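Local coordinates for ureidoglycolate hydrolase (Arabidopsis thaliana, PDB 4PXE), which hydrolyses (S)-ureidoglycolate to glyoxylate, ammonium and carbon dioxide with the help of manganese, completing the breakdown of allantoin as a homodimeric enzyme of the M20 peptidase family, at residues 15-20 with 412-417; 68-73 with 133-138; 201-206 with 425-430; 219-224 with 366-371; 254-259 with 298-303. All coordinates share one frame; numbering follows the deposited sequence.

Contact 1 of 5, residues 15-20 with 412-417; sequences VDAPGL and DMANGV
V15 sets its two methyl groups against one side of helix 410-429. CG1 of V15 sits 3.8 Å from A414 CB, over the alanine methyl, while V15 CG2 reaches the next turn and meets V417 CG1 at 3.8 Å. The two valines cross at a slant, and the torsions split the work: in V15 CG1 lies opposite the backbone N (chi1 174°) and CG2 beside it, giving the side chain one prong for each helical turn. CG2 also rests on the carbonyl oxygen of A414, a plain van der Waals touch.

A17 adds one methyl contact, its CB 4.2 Å from A414 CB. In this pair of alanines the CA atoms of the two segments come nearest each other. Helix 17-28 starts here. D16 is its N-cap, turned from the interface, and D16 OD1 takes the N-H of G19 from well above the carboxylate plane. The interface thus joins the first turn of this helix to the last helix of the M20 catalytic domain, and helix 105-120 also touches V15 and L20 through V117 and L109.

L20, one turn into the helix, slides past V417 with the two side chains running in opposite directions, and its CD2 lies 3.9 Å from V417 CG2. L20 CD2 also lies 4.1 Å from M413 CB, the two chains meeting obliquely. M413, bent at chi3, also touches V106 and Y102, with about 6 Å between its side chain and that of the substrate-binding I209.

Contact 2 of 5, residues 68-73 with 133-138; sequences DAVGNI and LFTSEE. With MN (manganese (II) ion), chain D; GLV (glyoxylic acid), chain E.
T135 and N72 make the tight end of this contact, each gripping the other segment through a polar side-chain atom. T135 OG1 donates to V70 O at 2.7 Å, from a position tilted 25° off the carbonyl plane, and R51 holds the same hydroxyl. N72 OD1 receives T135 N at 2.8 Å, while its ND2 runs to the syn lone pair of D68 OD2, almost in the amide plane. The amide is therefore fixed at both ends. D68 OD1 completes an Asx turn, with V70 N and N72 N arriving on opposite faces of its carboxylate. Next door, I73 and L133 exchange two backbone bonds as an antiparallel pair, and their side chains lie side by side, I73 CD1 3.8 Å from L133 CD2.

Past T135 the segments part: S136 to E138 make no contact with 68-73 and lead on into a buried, watered metal site. E138 OE2 binds manganese at 2.2 Å alongside two waters; one of these donates to E137 OE1 and to glyoxylate O1. D103 and H402 complete the metal's protein ligands, and N294 of the second subunit bonds E138 OE1. Helix 45-60 packs on the I73-L133 pair, while helices 147-152 and 379-383 touch F134.

Contact 3 of 5, residues 201-206 with 425-430; sequences YFAFLE and AKLSLD
F202 brings its ring to the last turn of helix 410-429, at the corner in strand 201-209. This strand belongs to the central sheet of the M20 catalytic domain, hydrogen-bonded to strands 86-91 and 389-394, and the contact is a helix end packed on one face of that sheet. With CG swung opposite the backbone N (chi1 -175°), the F202 ring reaches out to the helix and meets it at CE2, 3.6 Å from L427 O and 4.1 Å from L427 CD2. The ring and the L427 side chain cross at a slant. Farther round the ring, F202 CZ comes 4.0 Å from D430 OXT at the C-terminus, and the ring plane stands 63° from that of the D430 side-chain carboxylate. R127 makes a cation-pi contact with this ring, which places the phenylalanine beside a positive charge as well as near the terminal carboxylate.

A203 follows, with A203 CB directed at the helix and 4.1 Å from L427 CD1. F204 faces the other way, toward helix 379-383, and its neighbour returns to the helix side.

L205 meets L427 tip to tip, the two leucines reaching toward each other. V354 of helix 352-364 touches both A203 and L205. One leucine thus serves all three residues: L427 CD2 takes the ring, while L427 CD1 takes the alanine and then L205, whose CD2 lies 3.9 Å from that same L427 CD1.

Contact 4 of 5, residues 219-224 with 366-371; sequences GLDIGV and NLSHKM
Backbone bonds hold strand 222-224 beside 369-371, in parallel. K370 N donates to I222 O at 3.2 Å, nearly along the C=O axis, and V224 N donates to K370 O at 2.8 Å with an angle of 169°. Just ahead of the strands, D221 N and I222 N both point to S368 O, each weakly.

Side-chain bonds strengthen the start of the pairing, where these backbone bonds are weak. D221 OD2 accepts S368 N at 2.9 Å on its anti side, 23° out of the carboxylate plane, and S368 OG accepts D221 N at 3.0 Å; each residue thereby holds the other's amide. A water bridges G219 O and S368 OG beside them.

Apolar contacts fall on both faces. L220 CD1 meets K370 CD at 3.7 Å, the two chains crossing at about a right angle, and the lysine amine goes on to a salt bridge with E218. Where I222, V224, H369 and M371 point, V224 and M371 run side by side, with V224 CG1 3.9 Å from M371 SD. I222 CG1 lies 4.2 Å from L367 CD1, while the imidazole of H369 turns off to T363.

Helix 352-364 packs against V224, H369 and M371, helix 410-429 touches I222 and L367, and helix 214-218 lies by L220 and K370. Strand 389-394 bonds to G223.

Contact 5 of 5, residues 254-259 with 298-303; sequences NDAGLA and SKSHLE
Helix 256-272 starts right against strand 295-308, with A256 and S300 the closest residues, 5.5 Å from CA to CA. S300 carries the bond between them: its OG donates to A256 O at 2.7 Å. The hydroxyl sits between the backbone N and the carbonyl carbon (chi1 61°), which swings it toward the helix, and it approaches the carbonyl from above, 53° out of its plane. A256 CB packs on the strand backbone, 3.9 Å from K299 C and 4.0 Å from S298 C, and the same A256 CB lies 3.8 Å from S300 OG.

D255 caps the helix. Its OD1 accepts L258 N at 3.2 Å, well above the carboxylate plane, and G257 N more weakly; this ties the first turn down just where A256 gives its carbonyl to the strand. E268 of the second subunit packs on L258. S300 pairs with F238 of the adjacent strand 222-239, and K299 and S298 form a classic beta bulge opposite H289.

This is a helix laid on a beta sheet, within the part of the chain involved in dimerization (residues 230-345), and consistent with the alpha/beta dimerization domain of M20 enzymes.

How the contacts relate
Contacts 1, 3 and 4 crowd round the catalytic domain's last helix, 410-429: contacts 1 and 3 use it directly, and contact 4 leans on it, N415 touching L367. Contact 2 lies nearer the chain centre and meets contact 3 through F134 and F204. Contact 5 stands apart in the dimerization region, its centre about 47 Å from that of contact 1 and about 29 Å from the chain centre. All are buried except contact 4, a partly exposed strand pair. Chemistry follows place: contacts 1 and 3 are apolar helix packing, contact 2 is polar and runs into the metal site, and contact 5 joins one serine bond to alanine packing. Strand 222-239 starts in contact 4 and later borders contact 5's strand.

Contact 1 of 5, residues 15-20 with 412-417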
# COMPACT_ATOMS: atom_id res chain seq x y z
N VAL A 15 -15.84 14.51 39.80
CA VAL A 15 -15.77 13.63 38.64
C VAL A 15 -15.44 12.23 39.10
O VAL A 15 -14.65 12.04 40.03
CB VAL A 15 -14.66 14.12 37.66
CG1 VAL A 15 -14.46 13.15 36.51
CG2 VAL A 15 -14.98 15.53 37.15
N ASP A 16 -16.03 11.23 38.45
CA ASP A 16 -15.64 9.85 38.68
C ASP A 16 -14.44 9.59 37.78
O ASP A 16 -14.59 9.09 36.66
CB ASP A 16 -16.79 8.92 38.31
CG ASP A 16 -16.50 7.46 38.61
OD1 ASP A 16 -15.36 7.13 39.00
OD2 ASP A 16 -17.41 6.63 38.43
N ALA A 17 -13.25 9.94 38.25
CA ALA A 17 -12.05 9.82 37.41
C ALA A 17 -11.70 8.39 36.98
O ALA A 17 -11.42 8.16 35.81
CB ALA A 17 -10.85 10.53 38.05
N PRO A 18 -11.71 7.41 37.91
CA PRO A 18 -11.46 6.03 37.46
C PRO A 18 -12.56 5.51 36.54
O PRO A 18 -12.28 4.70 35.65
CB PRO A 18 -11.45 5.22 38.76
CG PRO A 18 -11.19 6.21 39.83
CD PRO A 18 -11.78 7.50 39.38
N GLY A 19 -13.79 5.96 36.76
CA GLY A 19 -14.90 5.52 35.93
C GLY A 19 -14.77 6.02 34.51
O GLY A 19 -15.00 5.27 33.54
N LEU A 20 -14.38 7.28 34.36
CA LEU A 20 -14.12 7.83 33.04
C LEU A 20 -12.97 7.09 32.34
O LEU A 20 -13.04 6.78 31.15
CB LEU A 20 -13.83 9.34 33.14
CG LEU A 20 -13.52 10.09 31.84
CD1 LEU A 20 -14.64 9.88 30.82
CD2 LEU A 20 -13.32 11.56 32.14
N ASP A 412 -5.88 14.68 34.73
CA ASP A 412 -5.93 15.67 33.66
C ASP A 412 -7.29 15.70 32.99
O ASP A 412 -7.83 16.78 32.73
CB ASP A 412 -4.79 15.46 32.68
CG ASP A 412 -3.48 16.04 33.21
OD1 ASP A 412 -3.54 16.98 34.04
OD2 ASP A 412 -2.40 15.59 32.82
N MET A 413 -7.87 14.53 32.74
CA MET A 413 -9.20 14.46 32.15
C MET A 413 -10.25 15.03 33.10
O MET A 413 -11.11 15.80 32.67
CB MET A 413 -9.54 13.03 31.75
CG MET A 413 -8.65 12.49 30.64
SD MET A 413 -9.19 10.87 30.02
CE MET A 413 -8.81 9.82 31.43
N ALA A 414 -10.20 14.65 34.37
CA ALA A 414 -11.17 15.14 35.34
C ALA A 414 -11.13 16.66 35.45
O ALA A 414 -12.18 17.29 35.54
CB ALA A 414 -10.92 14.50 36.70
N ASN A 415 -9.94 17.25 35.43
CA ASN A 415 -9.84 18.72 35.49
C ASN A 415 -10.46 19.38 34.26
O ASN A 415 -11.17 20.39 34.37
CB ASN A 415 -8.38 19.17 35.64
CG ASN A 415 -7.85 18.91 37.02
OD1 ASN A 415 -8.61 18.73 37.96
ND2 ASN A 415 -6.52 18.89 37.15
N GLY A 416 -10.20 18.81 33.09
CA GLY A 416 -10.84 19.26 31.87
C GLY A 416 -12.35 19.15 31.94
O GLY A 416 -13.07 20.06 31.52
N VAL A 417 -12.84 18.03 32.47
CA VAL A 417 -14.28 17.83 32.64
C VAL A 417 -14.87 18.87 33.59
O VAL A 417 -15.96 19.40 33.33
CB VAL A 417 -14.59 16.39 33.12
CG1 VAL A 417 -16.05 16.27 33.57
CG2 VAL A 417 -14.29 15.38 32.02

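Contact 2 of 5, residues 68-73 with 133-138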
# COMPACT_ATOMS: atom_id res chain seq x y z
N ASP A 68 -28.75 12.80 12.87
CA ASP A 68 -29.10 13.40 11.59
C ASP A 68 -28.78 12.45 10.43
O ASP A 68 -28.41 11.29 10.65
CB ASP A 68 -28.48 14.80 11.40
CG ASP A 68 -26.96 14.79 11.29
OD1 ASP A 68 -26.37 13.73 11.01
OD2 ASP A 68 -26.36 15.88 11.48
N ALA A 69 -28.94 12.94 9.20
CA ALA A 69 -28.88 12.09 8.02
C ALA A 69 -27.53 11.38 7.81
O ALA A 69 -27.47 10.33 7.18
CB ALA A 69 -29.26 12.88 6.78
N VAL A 70 -26.46 11.95 8.35
CA VAL A 70 -25.13 11.37 8.16
C VAL A 70 -24.56 10.75 9.44
O VAL A 70 -23.44 10.25 9.45
CB VAL A 70 -24.10 12.39 7.60
CG1 VAL A 70 -24.55 12.91 6.23
CG2 VAL A 70 -23.88 13.54 8.57
N GLY A 71 -25.33 10.81 10.51
CA GLY A 71 -24.93 10.13 11.73
C GLY A 71 -24.24 10.99 12.77
O GLY A 71 -23.62 10.45 13.68
N ASN A 72 -24.33 12.31 12.64
CA ASN A 72 -24.02 13.15 13.79
C ASN A 72 -25.04 12.82 14.87
O ASN A 72 -26.24 12.69 14.59
CB ASN A 72 -24.07 14.65 13.47
CG ASN A 72 -23.04 15.08 12.43
OD1 ASN A 72 -21.85 14.78 12.54
ND2 ASN A 72 -23.50 15.81 11.43
N ILE A 73 -24.56 12.66 16.10
CA ILE A 73 -25.41 12.23 17.21
C ILE A 73 -25.51 13.35 18.23
O ILE A 73 -24.50 13.97 18.57
CB ILE A 73 -24.84 10.94 17.84
CG1 ILE A 73 -24.92 9.80 16.81
CG2 ILE A 73 -25.60 10.56 19.09
CD1 ILE A 73 -24.13 8.56 17.16
N LEU A 133 -21.82 14.17 19.19
CA LEU A 133 -20.83 13.23 18.68
C LEU A 133 -20.78 13.43 17.19
O LEU A 133 -21.70 13.02 16.47
CB LEU A 133 -21.21 11.79 19.04
CG LEU A 133 -20.43 10.68 18.32
CD1 LEU A 133 -18.91 10.88 18.44
CD2 LEU A 133 -20.83 9.31 18.86
N PHE A 134 -19.74 14.09 16.70
CA PHE A 134 -19.62 14.31 15.26
C PHE A 134 -19.42 12.97 14.56
O PHE A 134 -18.77 12.07 15.09
CB PHE A 134 -18.48 15.29 14.98
CG PHE A 134 -18.75 16.66 15.54
CD1 PHE A 134 -19.47 17.59 14.81
CD2 PHE A 134 -18.30 17.01 16.81
CE1 PHE A 134 -19.74 18.85 15.33
CE2 PHE A 134 -18.56 18.27 17.33
CZ PHE A 134 -19.28 19.19 16.59
N THR A 135 -20.03 12.81 13.38
CA THR A 135 -20.08 11.50 12.76
C THR A 135 -18.69 10.97 12.39
O THR A 135 -18.45 9.76 12.42
CB THR A 135 -21.03 11.49 11.54
OG1 THR A 135 -21.41 10.14 11.25
CG2 THR A 135 -20.40 12.15 10.31
N SER A 136 -17.77 11.88 12.08
CA SER A 136 -16.39 11.55 11.78
C SER A 136 -15.63 12.86 11.68
O SER A 136 -16.15 13.83 11.13
CB SER A 136 -16.28 10.80 10.45
OG SER A 136 -14.96 10.86 9.94
N GLU A 137 -14.41 12.89 12.21
CA GLU A 137 -13.57 14.07 12.09
C GLU A 137 -12.29 13.76 11.31
O GLU A 137 -11.69 14.66 10.71
CB GLU A 137 -13.23 14.62 13.49
CG GLU A 137 -12.44 15.92 13.48
CD GLU A 137 -10.94 15.72 13.53
OE1 GLU A 137 -10.47 14.57 13.75
OE2 GLU A 137 -10.22 16.73 13.34
N GLU A 138 -11.87 12.50 11.32
CA GLU A 138 -10.63 12.12 10.66
C GLU A 138 -10.84 11.86 9.16
O GLU A 138 -11.90 11.40 8.76
CB GLU A 138 -10.01 10.89 11.34
CG GLU A 138 -9.71 11.12 12.81
CD GLU A 138 -8.45 11.90 13.06
OE1 GLU A 138 -7.89 12.53 12.14
OE2 GLU A 138 -8.01 11.85 14.23
MN MN D . -6.76 13.26 15.28
C1 GLV E . -6.96 15.77 12.94
O1 GLV E . -7.77 16.51 13.79
C2 GLV E . -5.68 16.45 12.57
O2 GLV E . -5.44 17.60 13.05
O3 GLV E . -4.87 15.87 11.79
O HOH W 1 -8.55 14.41 15.52
O HOH W 2 -5.80 14.74 15.76

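Contact 3 of 5, residues 201-206 with 425-430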
# COMPACT_ATOMS: atom_id res chain seq x y z
N TYR A 201 -26.87 27.66 17.89
CA TYR A 201 -26.28 27.41 19.20
C TYR A 201 -25.75 28.72 19.78
O TYR A 201 -25.19 29.54 19.05
CB TYR A 201 -25.12 26.42 19.10
CG TYR A 201 -25.53 24.99 18.89
CD1 TYR A 201 -26.45 24.38 19.73
CD2 TYR A 201 -24.98 24.23 17.86
CE1 TYR A 201 -26.83 23.06 19.56
CE2 TYR A 201 -25.35 22.90 17.67
CZ TYR A 201 -26.28 22.32 18.52
OH TYR A 201 -26.64 21.00 18.34
N PHE A 202 -25.93 28.91 21.09
CA PHE A 202 -25.39 30.07 21.80
C PHE A 202 -23.86 30.07 21.79
O PHE A 202 -23.23 31.11 21.59
CB PHE A 202 -25.92 30.07 23.24
CG PHE A 202 -25.53 31.28 24.05
CD1 PHE A 202 -26.02 32.54 23.73
CD2 PHE A 202 -24.72 31.15 25.17
CE1 PHE A 202 -25.68 33.65 24.49
CE2 PHE A 202 -24.38 32.26 25.94
CZ PHE A 202 -24.86 33.51 25.59
N ALA A 203 -23.27 28.89 21.99
CA ALA A 203 -21.82 28.72 21.91
C ALA A 203 -21.56 27.24 21.69
O ALA A 203 -22.43 26.41 21.94
CB ALA A 203 -21.15 29.18 23.19
N PHE A 204 -20.36 26.94 21.20
CA PHE A 204 -19.87 25.56 21.07
C PHE A 204 -18.51 25.42 21.75
O PHE A 204 -17.59 26.19 21.48
CB PHE A 204 -19.74 25.14 19.60
CG PHE A 204 -19.10 23.79 19.45
CD1 PHE A 204 -19.85 22.64 19.62
CD2 PHE A 204 -17.75 23.66 19.18
CE1 PHE A 204 -19.27 21.39 19.53
CE2 PHE A 204 -17.16 22.42 19.09
CZ PHE A 204 -17.93 21.28 19.27
N LEU A 205 -18.37 24.42 22.62
CA LEU A 205 -17.12 24.16 23.34
C LEU A 205 -16.61 22.77 23.02
O LEU A 205 -17.40 21.83 22.97
CB LEU A 205 -17.37 24.20 24.85
CG LEU A 205 -18.24 25.31 25.40
CD1 LEU A 205 -18.38 25.13 26.90
CD2 LEU A 205 -17.64 26.66 25.07
N GLU A 206 -15.30 22.62 22.83
CA GLU A 206 -14.72 21.29 22.67
C GLU A 206 -13.59 21.05 23.66
O GLU A 206 -12.62 21.82 23.70
CB GLU A 206 -14.20 21.11 21.24
CG GLU A 206 -13.65 19.70 20.95
CD GLU A 206 -13.44 19.42 19.47
OE1 GLU A 206 -13.55 20.34 18.63
OE2 GLU A 206 -13.16 18.24 19.15
N ALA A 425 -22.19 25.54 32.43
CA ALA A 425 -23.14 26.06 33.41
C ALA A 425 -23.21 27.58 33.31
O ALA A 425 -24.30 28.16 33.28
CB ALA A 425 -22.72 25.64 34.81
N LYS A 426 -22.04 28.22 33.26
CA LYS A 426 -21.99 29.68 33.17
C LYS A 426 -22.66 30.18 31.90
O LYS A 426 -23.44 31.14 31.93
CB LYS A 426 -20.55 30.18 33.25
CG LYS A 426 -19.89 29.98 34.60
CD LYS A 426 -18.43 30.44 34.57
CE LYS A 426 -17.79 30.32 35.94
NZ LYS A 426 -18.49 31.12 36.98
N LEU A 427 -22.37 29.54 30.78
CA LEU A 427 -22.96 29.94 29.51
C LEU A 427 -24.47 29.68 29.48
O LEU A 427 -25.22 30.47 28.90
CB LEU A 427 -22.26 29.23 28.36
CG LEU A 427 -20.82 29.71 28.16
CD1 LEU A 427 -20.09 28.83 27.16
CD2 LEU A 427 -20.80 31.17 27.71
N SER A 428 -24.91 28.59 30.09
CA SER A 428 -26.33 28.25 30.13
C SER A 428 -27.15 29.35 30.80
O SER A 428 -28.29 29.61 30.40
CB SER A 428 -26.56 26.91 30.84
OG SER A 428 -27.95 26.64 31.00
N LEU A 429 -26.57 30.00 31.80
CA LEU A 429 -27.28 31.02 32.56
C LEU A 429 -27.12 32.43 32.00
O LEU A 429 -27.79 33.36 32.45
CB LEU A 429 -26.83 30.97 34.03
CG LEU A 429 -27.01 29.64 34.76
CD1 LEU A 429 -26.67 29.78 36.24
CD2 LEU A 429 -28.42 29.08 34.58
N ASP A 430 -26.26 32.59 31.00
CA ASP A 430 -25.96 33.91 30.44
C ASP A 430 -27.01 34.39 29.45
O ASP A 430 -28.15 33.91 29.47
CB ASP A 430 -24.59 33.92 29.76
CG ASP A 430 -23.76 35.12 30.16
OD1 ASP A 430 -23.76 35.45 31.37
OD2 ASP A 430 -23.12 35.73 29.28
OXT ASP A 430 -26.76 35.25 28.59

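Contact 4 of 5, residues 219-224 with 366-371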
# COMPACT_ATOMS: atom_id res chain seq x y z
N GLY A 219 3.92 22.78 33.48
CA GLY A 219 3.25 22.41 34.72
C GLY A 219 1.86 22.99 34.89
O GLY A 219 1.41 23.23 36.02
N LEU A 220 1.15 23.17 33.78
CA LEU A 220 -0.15 23.83 33.81
C LEU A 220 -1.29 22.84 33.59
O LEU A 220 -1.10 21.81 32.94
CB LEU A 220 -0.23 24.93 32.74
CG LEU A 220 0.82 26.03 32.84
CD1 LEU A 220 0.79 26.91 31.59
CD2 LEU A 220 0.58 26.86 34.10
N ASP A 221 -2.47 23.17 34.10
CA ASP A 221 -3.61 22.25 34.05
C ASP A 221 -4.46 22.35 32.80
O ASP A 221 -5.01 21.35 32.34
CB ASP A 221 -4.53 22.49 35.25
CG ASP A 221 -3.83 22.28 36.58
OD1 ASP A 221 -3.13 21.27 36.73
OD2 ASP A 221 -3.99 23.15 37.47
N ILE A 222 -4.61 23.57 32.28
CA ILE A 222 -5.62 23.86 31.27
C ILE A 222 -5.10 24.81 30.22
O ILE A 222 -4.47 25.82 30.53
CB ILE A 222 -6.87 24.52 31.93
CG1 ILE A 222 -7.56 23.56 32.90
CG2 ILE A 222 -7.86 25.01 30.88
CD1 ILE A 222 -8.22 22.36 32.24
N GLY A 223 -5.34 24.49 28.95
CA GLY A 223 -5.09 25.44 27.88
C GLY A 223 -6.39 26.06 27.39
O GLY A 223 -7.36 25.35 27.09
N VAL A 224 -6.43 27.38 27.36
CA VAL A 224 -7.59 28.06 26.81
C VAL A 224 -7.25 28.42 25.37
O VAL A 224 -6.37 29.24 25.11
CB VAL A 224 -7.94 29.31 27.64
CG1 VAL A 224 -9.10 30.05 27.01
CG2 VAL A 224 -8.25 28.91 29.08
N ASN A 366 -9.43 26.70 40.82
CA ASN A 366 -8.04 26.71 41.29
C ASN A 366 -7.12 25.93 40.36
O ASN A 366 -6.17 25.27 40.81
CB ASN A 366 -7.94 26.18 42.73
CG ASN A 366 -8.74 27.01 43.71
OD1 ASN A 366 -9.62 26.49 44.40
ND2 ASN A 366 -8.45 28.29 43.77
N LEU A 367 -7.40 26.01 39.07
CA LEU A 367 -6.60 25.33 38.05
C LEU A 367 -5.76 26.34 37.29
O LEU A 367 -6.25 27.40 36.91
CB LEU A 367 -7.50 24.57 37.08
CG LEU A 367 -8.32 23.43 37.68
CD1 LEU A 367 -9.33 22.89 36.70
CD2 LEU A 367 -7.40 22.30 38.17
N SER A 368 -4.49 26.02 37.08
CA SER A 368 -3.62 26.91 36.34
C SER A 368 -3.90 26.79 34.84
O SER A 368 -4.31 25.72 34.36
CB SER A 368 -2.16 26.58 36.62
OG SER A 368 -1.87 25.25 36.22
N HIS A 369 -3.69 27.87 34.10
CA HIS A 369 -4.04 27.87 32.68
C HIS A 369 -3.24 28.89 31.91
O HIS A 369 -2.66 29.82 32.48
CB HIS A 369 -5.53 28.13 32.50
CG HIS A 369 -6.04 29.29 33.29
ND1 HIS A 369 -6.20 30.55 32.75
CD2 HIS A 369 -6.40 29.40 34.59
CE1 HIS A 369 -6.65 31.38 33.67
NE2 HIS A 369 -6.79 30.70 34.80
N LYS A 370 -3.17 28.70 30.59
CA LYS A 370 -2.59 29.70 29.71
C LYS A 370 -3.36 29.74 28.41
O LYS A 370 -4.09 28.80 28.08
CB LYS A 370 -1.12 29.40 29.43
CG LYS A 370 -0.91 28.28 28.42
CD LYS A 370 0.57 28.05 28.11
CE LYS A 370 1.20 29.24 27.41
NZ LYS A 370 2.62 29.01 27.06
N MET A 371 -3.21 30.84 27.68
CA MET A 371 -3.78 30.99 26.35
C MET A 371 -2.86 30.32 25.36
O MET A 371 -1.64 30.47 25.43
CB MET A 371 -3.87 32.47 26.00
CG MET A 371 -4.69 33.30 26.97
SD MET A 371 -6.41 32.82 26.91
CE MET A 371 -7.12 33.93 28.13
O HOH W 3 -0.75 23.26 37.84

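Contact 5 of 5, residues 254-259 with 298-303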
# COMPACT_ATOMS: atom_id res chain seq x y z
N ASN A 254 10.47 6.24 -17.03
CA ASN A 254 9.80 7.41 -16.47
C ASN A 254 9.09 6.94 -15.19
O ASN A 254 7.88 6.73 -15.15
CB ASN A 254 8.91 8.14 -17.50
CG ASN A 254 7.76 7.31 -18.04
OD1 ASN A 254 7.79 6.07 -18.04
ND2 ASN A 254 6.72 8.00 -18.51
N ASP A 255 9.92 6.74 -14.17
CA ASP A 255 9.55 6.02 -12.95
C ASP A 255 8.68 6.90 -12.05
O ASP A 255 9.16 7.89 -11.49
CB ASP A 255 10.85 5.61 -12.23
CG ASP A 255 10.62 4.68 -11.04
OD1 ASP A 255 9.65 4.85 -10.28
OD2 ASP A 255 11.46 3.77 -10.86
N ALA A 256 7.41 6.54 -11.91
CA ALA A 256 6.47 7.33 -11.13
C ALA A 256 6.81 7.32 -9.64
O ALA A 256 6.44 8.24 -8.91
CB ALA A 256 5.04 6.85 -11.35
N GLY A 257 7.49 6.28 -9.19
CA GLY A 257 7.88 6.19 -7.80
C GLY A 257 8.96 7.21 -7.47
O GLY A 257 8.93 7.84 -6.40
N LEU A 258 9.90 7.41 -8.39
CA LEU A 258 10.95 8.39 -8.17
C LEU A 258 10.40 9.81 -8.25
O LEU A 258 10.84 10.68 -7.49
CB LEU A 258 12.11 8.16 -9.13
CG LEU A 258 12.85 6.86 -8.87
CD1 LEU A 258 14.01 6.70 -9.83
CD2 LEU A 258 13.33 6.77 -7.41
N ALA A 259 9.41 10.05 -9.11
CA ALA A 259 8.72 11.34 -9.11
C ALA A 259 8.08 11.60 -7.75
O ALA A 259 8.16 12.71 -7.22
CB ALA A 259 7.66 11.40 -10.21
N SER A 298 4.17 2.39 -12.45
CA SER A 298 3.54 3.15 -13.52
C SER A 298 2.59 4.21 -12.98
O SER A 298 2.15 5.10 -13.71
CB SER A 298 2.78 2.24 -14.50
OG SER A 298 1.83 1.43 -13.84
N LYS A 299 2.24 4.10 -11.70
CA LYS A 299 1.43 5.12 -11.04
C LYS A 299 1.91 5.29 -9.62
O LYS A 299 2.25 4.32 -8.95
CB LYS A 299 -0.05 4.72 -11.03
CG LYS A 299 -0.72 4.71 -12.39
CD LYS A 299 -2.23 4.81 -12.24
CE LYS A 299 -2.77 3.79 -11.25
NZ LYS A 299 -4.26 3.89 -11.11
N SER A 300 1.97 6.54 -9.17
CA SER A 300 2.21 6.80 -7.76
C SER A 300 1.15 7.77 -7.26
O SER A 300 0.63 8.58 -8.02
CB SER A 300 3.61 7.35 -7.53
OG SER A 300 3.81 8.58 -8.21
N HIS A 301 0.84 7.66 -5.97
CA HIS A 301 -0.26 8.39 -5.36
C HIS A 301 0.25 8.92 -4.03
O HIS A 301 0.66 8.13 -3.17
CB HIS A 301 -1.43 7.41 -5.14
CG HIS A 301 -2.57 7.98 -4.34
ND1 HIS A 301 -3.68 8.54 -4.93
CD2 HIS A 301 -2.77 8.04 -3.01
CE1 HIS A 301 -4.52 8.94 -3.98
NE2 HIS A 301 -3.99 8.65 -2.81
N LEU A 302 0.25 10.24 -3.88
CA LEU A 302 0.67 10.88 -2.63
C LEU A 302 -0.49 11.64 -2.03
O LEU A 302 -1.29 12.24 -2.75
CB LEU A 302 1.76 11.92 -2.86
CG LEU A 302 3.06 11.52 -3.53
CD1 LEU A 302 2.88 11.67 -5.04
CD2 LEU A 302 4.22 12.36 -3.02
N GLU A 303 -0.57 11.64 -0.70
CA GLU A 303 -1.49 12.53 -0.01
C GLU A 303 -0.68 13.35 0.96
O GLU A 303 0.09 12.81 1.78
CB GLU A 303 -2.62 11.74 0.67
CG GLU A 303 -3.33 10.85 -0.32
CD GLU A 303 -4.60 10.23 0.21
OE1 GLU A 303 -5.18 10.75 1.19
OE2 GLU A 303 -5.03 9.21 -0.37